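Local coordinates for erythrocyte membrane protein 1 (Plasmodium falciparum, PDB 2XU0), which probably binds host cell-surface receptors through this N-terminal NTS-DBL1 adhesion region, which is involved in the rosetting of infected red cells, at residues Pro13-Leu26 against Asp430-Cys442. The protein carries 10 engineered substitutions. Residues are numbered along the deposited sequence; the frame is centred on the assembly and turned at random.
Sequences PTLSESHKSARNVL and DKFLNLLNNGKHC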
loop_
_atom_site.group_PDB
_atom_site.type_symbol
_atom_site.label_atom_id
_atom_site.label_comp_id
_atom_site.label_asym_id
_atom_site.label_seq_id
_atom_site.Cartn_x
_atom_site.Cartn_y
_atom_site.Cartn_z
ATOM N N PRO A 13 -5.216 -9.669 -15.464
ATOM C CA PRO A 13 -5.457 -9.404 -14.028
ATOM C C PRO A 13 -6.098 -8.032 -13.788
ATOM O O PRO A 13 -6.964 -7.911 -12.924
ATOM C CB PRO A 13 -4.070 -9.523 -13.396
ATOM C CG PRO A 13 -3.128 -9.265 -14.518
ATOM C CD PRO A 13 -3.775 -9.759 -15.766
ATOM N N THR A 14 -5.734 -7.029 -14.613
ATOM C CA THR A 14 -6.292 -5.686 -14.520
ATOM C C THR A 14 -7.814 -5.676 -14.695
ATOM O O THR A 14 -8.522 -5.137 -13.855
ATOM C CB THR A 14 -5.630 -4.749 -15.534
ATOM O OG1 THR A 14 -4.223 -4.858 -15.428
ATOM C CG2 THR A 14 -6.005 -3.311 -15.298
ATOM N N LEU A 15 -8.305 -6.271 -15.784
ATOM C CA LEU A 15 -9.719 -6.284 -16.139
ATOM C C LEU A 15 -10.551 -7.189 -15.267
ATOM O O LEU A 15 -11.751 -6.943 -15.108
ATOM C CB LEU A 15 -9.853 -6.726 -17.602
ATOM C CG LEU A 15 -9.841 -5.697 -18.749
ATOM C CD1 LEU A 15 -9.184 -4.373 -18.403
ATOM C CD2 LEU A 15 -9.264 -6.310 -19.998
ATOM N N SER A 16 -9.948 -8.279 -14.775
ATOM C CA SER A 16 -10.665 -9.243 -13.962
ATOM C C SER A 16 -10.723 -8.910 -12.470
ATOM O O SER A 16 -11.492 -9.542 -11.751
ATOM C CB SER A 16 -10.171 -10.662 -14.230
ATOM O OG SER A 16 -8.872 -10.871 -13.700
ATOM N N GLU A 17 -9.966 -7.883 -12.007
ATOM C CA GLU A 17 -9.986 -7.466 -10.605
ATOM C C GLU A 17 -11.439 -7.190 -10.181
ATOM O O GLU A 17 -12.146 -6.436 -10.859
ATOM C CB GLU A 17 -9.123 -6.206 -10.386
ATOM C CG GLU A 17 -9.197 -5.678 -8.949
ATOM C CD GLU A 17 -8.375 -4.451 -8.594
ATOM O OE1 GLU A 17 -7.446 -4.103 -9.361
ATOM O OE2 GLU A 17 -8.652 -3.843 -7.533
ATOM N N SER A 18 -11.877 -7.798 -9.053
ATOM C CA SER A 18 -13.230 -7.639 -8.502
ATOM C C SER A 18 -13.654 -6.189 -8.277
ATOM O O SER A 18 -12.907 -5.389 -7.687
ATOM C CB SER A 18 -13.360 -8.393 -7.185
ATOM O OG SER A 18 -14.679 -8.283 -6.671
ATOM N N HIS A 19 -14.907 -5.866 -8.657
ATOM C CA HIS A 19 -15.451 -4.519 -8.416
ATOM C C HIS A 19 -15.638 -4.358 -6.885
ATOM O O HIS A 19 -15.858 -3.256 -6.406
ATOM C CB HIS A 19 -16.796 -4.357 -9.173
ATOM C CG HIS A 19 -17.925 -5.120 -8.541
ATOM N ND1 HIS A 19 -18.012 -6.512 -8.637
ATOM C CD2 HIS A 19 -18.949 -4.665 -7.781
ATOM C CE1 HIS A 19 -19.100 -6.846 -7.962
ATOM N NE2 HIS A 19 -19.693 -5.767 -7.420
ATOM N N LYS A 20 -15.542 -5.476 -6.134
ATOM C CA LYS A 20 -15.625 -5.498 -4.670
ATOM C C LYS A 20 -14.259 -5.706 -3.997
ATOM O O LYS A 20 -14.204 -6.111 -2.833
ATOM C CB LYS A 20 -16.692 -6.500 -4.181
ATOM C CG LYS A 20 -18.122 -5.999 -4.320
ATOM C CD LYS A 20 -19.089 -7.079 -3.890
ATOM C CE LYS A 20 -20.536 -6.695 -4.099
ATOM N NZ LYS A 20 -21.429 -7.883 -4.044
ATOM N N SER A 21 -13.146 -5.376 -4.698
ATOM C CA SER A 21 -11.803 -5.413 -4.093
ATOM C C SER A 21 -11.773 -4.209 -3.163
ATOM O O SER A 21 -12.530 -3.242 -3.401
ATOM C CB SER A 21 -10.717 -5.261 -5.167
ATOM O OG SER A 21 -10.677 -3.943 -5.697
ATOM N N ALA A 22 -10.950 -4.257 -2.090
ATOM C CA ALA A 22 -10.873 -3.131 -1.148
ATOM C C ALA A 22 -10.474 -1.877 -1.844
ATOM O O ALA A 22 -11.043 -0.855 -1.540
ATOM C CB ALA A 22 -9.901 -3.434 0.012
ATOM N N ARG A 23 -9.485 -1.936 -2.788
ATOM C CA ARG A 23 -9.074 -0.767 -3.551
ATOM C C ARG A 23 -10.260 -0.121 -4.265
ATOM O O ARG A 23 -10.425 1.083 -4.171
ATOM C CB ARG A 23 -7.920 -1.081 -4.543
ATOM C CG ARG A 23 -7.384 0.213 -5.227
ATOM C CD ARG A 23 -6.215 -0.031 -6.194
ATOM N NE ARG A 23 -6.589 -0.873 -7.336
ATOM C CZ ARG A 23 -7.163 -0.419 -8.452
ATOM N NH1 ARG A 23 -7.441 0.872 -8.591
ATOM N NH2 ARG A 23 -7.492 -1.258 -9.423
ATOM N N ASN A 24 -11.061 -0.899 -4.988
ATOM C CA ASN A 24 -12.225 -0.380 -5.697
ATOM C C ASN A 24 -13.272 0.194 -4.765
ATOM O O ASN A 24 -13.777 1.295 -5.012
ATOM C CB ASN A 24 -12.838 -1.466 -6.659
ATOM C CG ASN A 24 -12.069 -1.572 -7.931
ATOM O OD1 ASN A 24 -11.536 -0.580 -8.414
ATOM N ND2 ASN A 24 -11.956 -2.769 -8.488
ATOM N N VAL A 25 -13.579 -0.521 -3.674
ATOM C CA VAL A 25 -14.583 -0.033 -2.710
ATOM C C VAL A 25 -14.097 1.266 -2.028
ATOM O O VAL A 25 -14.865 2.206 -1.918
ATOM C CB VAL A 25 -14.991 -1.146 -1.708
ATOM C CG1 VAL A 25 -15.763 -0.592 -0.507
ATOM C CG2 VAL A 25 -15.792 -2.246 -2.420
ATOM N N LEU A 26 -12.814 1.339 -1.650
ATOM C CA LEU A 26 -12.299 2.529 -0.962
ATOM C C LEU A 26 -12.241 3.717 -1.903
ATOM O O LEU A 26 -12.567 4.826 -1.483
ATOM C CB LEU A 26 -10.921 2.266 -0.281
ATOM C CG LEU A 26 -10.840 1.137 0.776
ATOM C CD1 LEU A 26 -9.380 0.725 1.040
ATOM C CD2 LEU A 26 -11.522 1.512 2.055
ATOM N N ASP A 430 -15.455 -8.723 9.482
ATOM C CA ASP A 430 -15.674 -9.840 8.571
ATOM C C ASP A 430 -16.016 -9.333 7.163
ATOM O O ASP A 430 -15.435 -9.840 6.210
ATOM C CB ASP A 430 -16.784 -10.771 9.092
ATOM C CG ASP A 430 -16.680 -11.160 10.565
ATOM O OD1 ASP A 430 -16.653 -10.241 11.432
ATOM O OD2 ASP A 430 -16.701 -12.378 10.862
ATOM N N LYS A 431 -16.909 -8.310 7.025
ATOM C CA LYS A 431 -17.248 -7.760 5.703
ATOM C C LYS A 431 -16.061 -7.017 5.077
ATOM O O LYS A 431 -15.866 -7.095 3.874
ATOM C CB LYS A 431 -18.515 -6.883 5.734
ATOM C CG LYS A 431 -19.732 -7.570 6.352
ATOM C CD LYS A 431 -20.303 -8.720 5.514
ATOM C CE LYS A 431 -21.174 -9.633 6.347
ATOM N NZ LYS A 431 -21.948 -10.585 5.506
ATOM N N PHE A 432 -15.266 -6.315 5.890
ATOM C CA PHE A 432 -14.080 -5.624 5.403
ATOM C C PHE A 432 -12.997 -6.636 4.982
ATOM O O PHE A 432 -12.291 -6.381 4.008
ATOM C CB PHE A 432 -13.554 -4.562 6.413
ATOM C CG PHE A 432 -12.350 -3.830 5.856
ATOM C CD1 PHE A 432 -12.509 -2.749 4.998
ATOM C CD2 PHE A 432 -11.055 -4.256 6.151
ATOM C CE1 PHE A 432 -11.398 -2.129 4.412
ATOM C CE2 PHE A 432 -9.950 -3.632 5.580
ATOM C CZ PHE A 432 -10.127 -2.568 4.712
ATOM N N LEU A 433 -12.876 -7.782 5.699
ATOM C CA LEU A 433 -11.911 -8.819 5.366
ATOM C C LEU A 433 -12.212 -9.494 4.018
ATOM O O LEU A 433 -11.268 -9.843 3.308
ATOM C CB LEU A 433 -11.681 -9.856 6.499
ATOM C CG LEU A 433 -10.993 -9.338 7.781
ATOM C CD1 LEU A 433 -10.898 -10.439 8.849
ATOM C CD2 LEU A 433 -9.599 -8.818 7.505
ATOM N N ASN A 434 -13.503 -9.585 3.644
ATOM C CA ASN A 434 -13.969 -10.105 2.349
ATOM C C ASN A 434 -13.438 -9.219 1.233
ATOM O O ASN A 434 -13.087 -9.735 0.188
ATOM C CB ASN A 434 -15.518 -10.114 2.251
ATOM C CG ASN A 434 -16.268 -11.040 3.175
ATOM O OD1 ASN A 434 -17.442 -10.810 3.487
ATOM N ND2 ASN A 434 -15.646 -12.133 3.595
ATOM N N LEU A 435 -13.360 -7.896 1.453
ATOM C CA LEU A 435 -12.811 -6.958 0.457
ATOM C C LEU A 435 -11.315 -7.255 0.219
ATOM O O LEU A 435 -10.849 -7.190 -0.927
ATOM C CB LEU A 435 -12.984 -5.499 0.922
ATOM C CG LEU A 435 -14.411 -4.991 1.192
ATOM C CD1 LEU A 435 -14.410 -3.479 1.485
ATOM C CD2 LEU A 435 -15.402 -5.384 0.079
ATOM N N LEU A 436 -10.578 -7.599 1.299
ATOM C CA LEU A 436 -9.158 -7.935 1.201
ATOM C C LEU A 436 -8.986 -9.221 0.404
ATOM O O LEU A 436 -8.102 -9.278 -0.453
ATOM C CB LEU A 436 -8.464 -8.007 2.581
ATOM C CG LEU A 436 -8.470 -6.723 3.425
ATOM C CD1 LEU A 436 -7.777 -6.967 4.727
ATOM C CD2 LEU A 436 -7.847 -5.513 2.674
ATOM N N ASN A 437 -9.858 -10.214 0.639
ATOM C CA ASN A 437 -9.914 -11.483 -0.129
ATOM C C ASN A 437 -10.090 -11.213 -1.618
ATOM O O ASN A 437 -9.587 -11.961 -2.450
ATOM C CB ASN A 437 -11.120 -12.355 0.329
ATOM C CG ASN A 437 -10.946 -12.959 1.701
ATOM O OD1 ASN A 437 -9.882 -12.823 2.319
ATOM N ND2 ASN A 437 -12.001 -13.588 2.242
ATOM N N ASN A 438 -10.812 -10.140 -1.939
ATOM C CA ASN A 438 -11.172 -9.783 -3.312
ATOM C C ASN A 438 -10.138 -9.004 -4.071
ATOM O O ASN A 438 -10.409 -8.650 -5.207
ATOM C CB ASN A 438 -12.477 -8.995 -3.311
ATOM C CG ASN A 438 -13.672 -9.787 -2.902
ATOM O OD1 ASN A 438 -13.731 -10.993 -3.111
ATOM N ND2 ASN A 438 -14.659 -9.104 -2.338
ATOM N N GLY A 439 -9.001 -8.693 -3.450
ATOM C CA GLY A 439 -7.958 -7.903 -4.099
ATOM C C GLY A 439 -7.373 -8.546 -5.335
ATOM O O GLY A 439 -7.456 -9.763 -5.492
ATOM N N LYS A 440 -6.768 -7.749 -6.223
ATOM C CA LYS A 440 -6.155 -8.270 -7.459
ATOM C C LYS A 440 -5.256 -9.513 -7.188
ATOM O O LYS A 440 -5.495 -10.600 -7.741
ATOM C CB LYS A 440 -5.370 -7.154 -8.168
ATOM C CG LYS A 440 -4.914 -7.493 -9.591
ATOM C CD LYS A 440 -3.961 -6.434 -10.161
ATOM C CE LYS A 440 -4.675 -5.422 -11.025
ATOM N NZ LYS A 440 -3.724 -4.506 -11.722
ATOM N N HIS A 441 -4.277 -9.356 -6.302
ATOM C CA HIS A 441 -3.320 -10.413 -5.966
ATOM C C HIS A 441 -3.958 -11.476 -5.102
ATOM O O HIS A 441 -3.782 -12.658 -5.374
ATOM C CB HIS A 441 -2.072 -9.825 -5.286
ATOM C CG HIS A 441 -1.229 -9.000 -6.201
ATOM N ND1 HIS A 441 -0.404 -9.585 -7.144
ATOM C CD2 HIS A 441 -1.108 -7.658 -6.297
ATOM C CE1 HIS A 441 0.179 -8.584 -7.786
ATOM N NE2 HIS A 441 -0.195 -7.412 -7.300
ATOM N N CYS A 442 -4.754 -11.074 -4.093
ATOM C CA CYS A 442 -5.389 -12.049 -3.188
ATOM C C CYS A 442 -6.440 -12.971 -3.789
ATOM O O CYS A 442 -6.510 -14.136 -3.395
ATOM C CB CYS A 442 -5.876 -11.378 -1.915
ATOM S SG CYS A 442 -4.547 -10.613 -0.942
HETATM O O HOH W 1 -6.920 -4.986 -5.790
HETATM O O HOH W 2 -10.051 -9.625 -7.721
#
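This is a mixed polar and apolar contact: Ala22, Val25 and Leu26 pack on helix 429-437, Ser18, Lys20 and Ser21 meet Asn438 just after it, and Lys440 runs alongside Thr14, passes Pro13 and crosses Glu17. It joins the N-terminal segment (NTS) of PfEMP1 to the C-terminal subdomain of the Duffy-binding-like domain. Asn438 ND2 donates to Lys20 O at 3.1 Å. The oxygen lies near the Asn438 amide plane, but the donor stands well above the Lys20 carbonyl plane. Ala22 N makes a weak bond to Leu435 O, and Ala22 CB packs 3.8 Å from Leu435 CB. Both Leu435 methyls touch Val25, CD1 at its CG1 and CD2 at its CG2. Leu435 CD2 also comes to 3.2 Å from Lys20 O. Leu26 CD2 reaches the edge of the Phe432 ring.

Ser21 is the N-cap of helix 22-39. Its chi1 of 71° turns OG to where it accepts from Asn24 N and donates to Glu17 OE2 (2.7 Å). Glu17 OE1 is also in a salt bridge with Arg23 NH2, so both carboxylate oxygens are gripped. Lys440 CE lies 3.5 Å from Glu17 OE1. Lys440 NZ stays 4.4 Å from Glu17 OE1, too far for a salt bridge. Two waters bridge the segments. One accepts from Lys440 N and donates weakly to Glu17 OE2, and the other links Ser18 N to Asn438 O.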